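Local coordinates for ABC transporter, substrate binding protein (Mannopine) (Agrobacterium fabrum, PDB 5L9S) that probably captures mannopine in the periplasm as the solute-binding component of an ABC transporter, caught here in its open, unliganded form, at residues F142-D147 and Q319-W324. Residues are numbered along the deposited sequence; the frame is centred on the assembly and turned at random.
Sequences FPNFDD and QRWNSW
The indole of Trp321 meets Asn144 at its edge, where OD1 of Asn144 lies close to the ring plane beside NE1, while over one face of the indole Trp324 CE3 of its own helix lies 3.9 Å off the ring plane, displaced from the ring centre. The ring of Phe145 has Pro143 CB over one face and the carbonyl oxygen of Asp147 at its edge, and it meets Trp189 edge-to-face. In this periplasmic binding protein fold the contact fastens the loop that follows strand 140-143 to the C-terminal helix 307-325, within one lobe. Trp321 CG stands anti to the backbone N (chi1 -179°), which carries the indole from the helix toward the loop, and the indole also touches Phe175 of helix 171-181 and Val151 of helix 149-158. Asn144 likewise has CG anti to its N, bringing the amide nearer the helix than its CB direction would suggest; its backbone is hydrogen-bonded to Trp189 of strand 185-189. The amide and indole planes are 42° apart. Pro143 O approaches the indole obliquely, 4.3 Å from Trp321 CZ2. On the exposed side of the contact, Asp146 OD1 and Asn322 OD1, both acceptors, come no nearer than 4.2 Å and make no bond; the carboxylate of Asp146 is instead engaged through OD2 in a salt bridge with Arg190. Asp147 OD1 reaches forward to cap the backbone N of Trp149 where the chain enters helix 149-158. The one hydrogen bond joining the two segments runs from Trp321 NE1 to Asn144 OD1, 3.2 Å long and nearly straight at 163°, with the donor lying in the plane of the asparagine carbonyl.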
loop_
_atom_site.group_PDB
_atom_site.type_symbol
_atom_site.label_atom_id
_atom_site.label_comp_id
_atom_site.label_asym_id
_atom_site.label_seq_id
_atom_site.Cartn_x
_atom_site.Cartn_y
_atom_site.Cartn_z
ATOM N N PHE A 142 0.346 2.342 -17.740
ATOM C CA PHE A 142 -0.536 2.246 -16.577
ATOM C C PHE A 142 -0.643 0.798 -16.213
ATOM O O PHE A 142 -0.603 -0.023 -17.126
ATOM C CB PHE A 142 -1.955 2.740 -16.901
ATOM C CG PHE A 142 -2.211 4.217 -16.808
ATOM C CD1 PHE A 142 -2.249 4.854 -15.574
ATOM C CD2 PHE A 142 -2.471 4.965 -17.950
ATOM C CE1 PHE A 142 -2.500 6.227 -15.485
ATOM C CE2 PHE A 142 -2.720 6.338 -17.862
ATOM C CZ PHE A 142 -2.742 6.958 -16.628
ATOM N N PRO A 143 -0.878 0.436 -14.926
ATOM C CA PRO A 143 -1.107 -0.986 -14.617
ATOM C C PRO A 143 -2.423 -1.480 -15.200
ATOM O O PRO A 143 -3.387 -0.729 -15.375
ATOM C CB PRO A 143 -1.152 -1.038 -13.099
ATOM C CG PRO A 143 -1.470 0.329 -12.659
ATOM C CD PRO A 143 -0.971 1.277 -13.712
ATOM N N ASN A 144 -2.427 -2.740 -15.550
ATOM C CA ASN A 144 -3.602 -3.421 -16.043
ATOM C C ASN A 144 -3.801 -4.689 -15.234
ATOM O O ASN A 144 -3.549 -5.812 -15.689
ATOM C CB ASN A 144 -3.578 -3.655 -17.558
ATOM C CG ASN A 144 -4.708 -4.532 -18.054
ATOM O OD1 ASN A 144 -5.884 -4.358 -17.682
ATOM N ND2 ASN A 144 -4.354 -5.539 -18.837
ATOM N N PHE A 145 -4.157 -4.469 -13.982
ATOM C CA PHE A 145 -4.562 -5.510 -13.064
ATOM C C PHE A 145 -6.031 -5.200 -12.792
ATOM O O PHE A 145 -6.493 -4.095 -13.136
ATOM C CB PHE A 145 -3.675 -5.639 -11.806
ATOM C CG PHE A 145 -3.025 -4.409 -11.210
ATOM C CD1 PHE A 145 -3.796 -3.317 -10.817
ATOM C CD2 PHE A 145 -1.660 -4.398 -10.917
ATOM C CE1 PHE A 145 -3.202 -2.218 -10.195
ATOM C CE2 PHE A 145 -1.072 -3.302 -10.296
ATOM C CZ PHE A 145 -1.849 -2.225 -9.928
ATOM N N ASP A 146 -6.779 -6.204 -12.305
ATOM C CA ASP A 146 -8.230 -6.213 -12.137
ATOM C C ASP A 146 -8.862 -4.965 -11.482
ATOM O O ASP A 146 -9.938 -4.570 -11.945
ATOM C CB ASP A 146 -8.689 -7.490 -11.434
ATOM C CG ASP A 146 -8.617 -8.704 -12.351
ATOM O OD1 ASP A 146 -9.228 -8.663 -13.452
ATOM O OD2 ASP A 146 -7.959 -9.693 -11.971
ATOM N N ASP A 147 -8.240 -4.318 -10.479
ATOM C CA ASP A 147 -8.895 -3.103 -9.971
ATOM C C ASP A 147 -8.270 -1.844 -10.567
ATOM O O ASP A 147 -7.080 -1.591 -10.368
ATOM C CB ASP A 147 -9.009 -3.026 -8.431
ATOM C CG ASP A 147 -10.088 -2.071 -7.897
ATOM O OD1 ASP A 147 -10.208 -0.942 -8.430
ATOM O OD2 ASP A 147 -10.748 -2.419 -6.891
ATOM N N GLN A 319 -16.009 -4.876 -13.938
ATOM C CA GLN A 319 -16.883 -5.064 -15.091
ATOM C C GLN A 319 -16.600 -3.965 -16.128
ATOM O O GLN A 319 -16.187 -4.266 -17.249
ATOM C CB GLN A 319 -18.359 -4.996 -14.658
ATOM C CG GLN A 319 -19.004 -6.312 -14.247
ATOM C CD GLN A 319 -20.516 -6.201 -14.126
ATOM O OE1 GLN A 319 -21.091 -5.101 -14.066
ATOM N NE2 GLN A 319 -21.203 -7.346 -14.110
ATOM N N ARG A 320 -16.777 -2.694 -15.719
ATOM C CA ARG A 320 -16.571 -1.512 -16.538
ATOM C C ARG A 320 -15.182 -1.413 -17.142
ATOM O O ARG A 320 -15.070 -0.958 -18.272
ATOM C CB ARG A 320 -16.919 -0.252 -15.746
ATOM C CG ARG A 320 -18.330 0.214 -16.004
ATOM C CD ARG A 320 -18.316 1.573 -16.652
ATOM N NE ARG A 320 -18.939 2.543 -15.765
ATOM C CZ ARG A 320 -19.041 3.839 -16.014
ATOM N NH1 ARG A 320 -19.630 4.642 -15.139
ATOM N NH2 ARG A 320 -18.544 4.349 -17.137
ATOM N N TRP A 321 -14.137 -1.831 -16.415
ATOM C CA TRP A 321 -12.749 -1.780 -16.900
ATOM C C TRP A 321 -12.469 -2.839 -17.970
ATOM O O TRP A 321 -11.946 -2.492 -19.032
ATOM C CB TRP A 321 -11.747 -1.883 -15.735
ATOM C CG TRP A 321 -10.304 -1.821 -16.149
ATOM C CD1 TRP A 321 -9.442 -2.871 -16.270
ATOM C CD2 TRP A 321 -9.555 -0.644 -16.488
ATOM N NE1 TRP A 321 -8.197 -2.422 -16.650
ATOM C CE2 TRP A 321 -8.242 -1.061 -16.812
ATOM C CE3 TRP A 321 -9.856 0.726 -16.525
ATOM C CZ2 TRP A 321 -7.243 -0.160 -17.203
ATOM C CZ3 TRP A 321 -8.850 1.617 -16.870
ATOM C CH2 TRP A 321 -7.568 1.172 -17.219
ATOM N N ASN A 322 -12.810 -4.126 -17.688
ATOM C CA ASN A 322 -12.591 -5.250 -18.600
ATOM C C ASN A 322 -13.274 -5.031 -19.930
ATOM O O ASN A 322 -12.716 -5.390 -20.973
ATOM C CB ASN A 322 -13.015 -6.578 -17.962
ATOM C CG ASN A 322 -11.975 -7.221 -17.044
ATOM O OD1 ASN A 322 -10.903 -6.651 -16.706
ATOM N ND2 ASN A 322 -12.288 -8.443 -16.615
ATOM N N SER A 323 -14.468 -4.398 -19.891
ATOM C CA SER A 323 -15.268 -4.036 -21.050
ATOM C C SER A 323 -14.606 -2.895 -21.833
ATOM O O SER A 323 -14.596 -2.942 -23.064
ATOM C CB SER A 323 -16.671 -3.629 -20.613
ATOM O OG SER A 323 -17.405 -4.720 -20.082
ATOM N N TRP A 324 -14.056 -1.873 -21.122
ATOM C CA TRP A 324 -13.355 -0.708 -21.694
ATOM C C TRP A 324 -12.048 -1.127 -22.362
ATOM O O TRP A 324 -11.681 -0.566 -23.396
ATOM C CB TRP A 324 -13.054 0.345 -20.611
ATOM C CG TRP A 324 -12.442 1.618 -21.138
ATOM C CD1 TRP A 324 -13.099 2.671 -21.710
ATOM C CD2 TRP A 324 -11.054 1.971 -21.124
ATOM N NE1 TRP A 324 -12.206 3.664 -22.042
ATOM C CE2 TRP A 324 -10.940 3.252 -21.720
ATOM C CE3 TRP A 324 -9.886 1.329 -20.662
ATOM C CZ2 TRP A 324 -9.708 3.899 -21.882
ATOM C CZ3 TRP A 324 -8.663 1.970 -20.829
ATOM C CH2 TRP A 324 -8.582 3.244 -21.423
#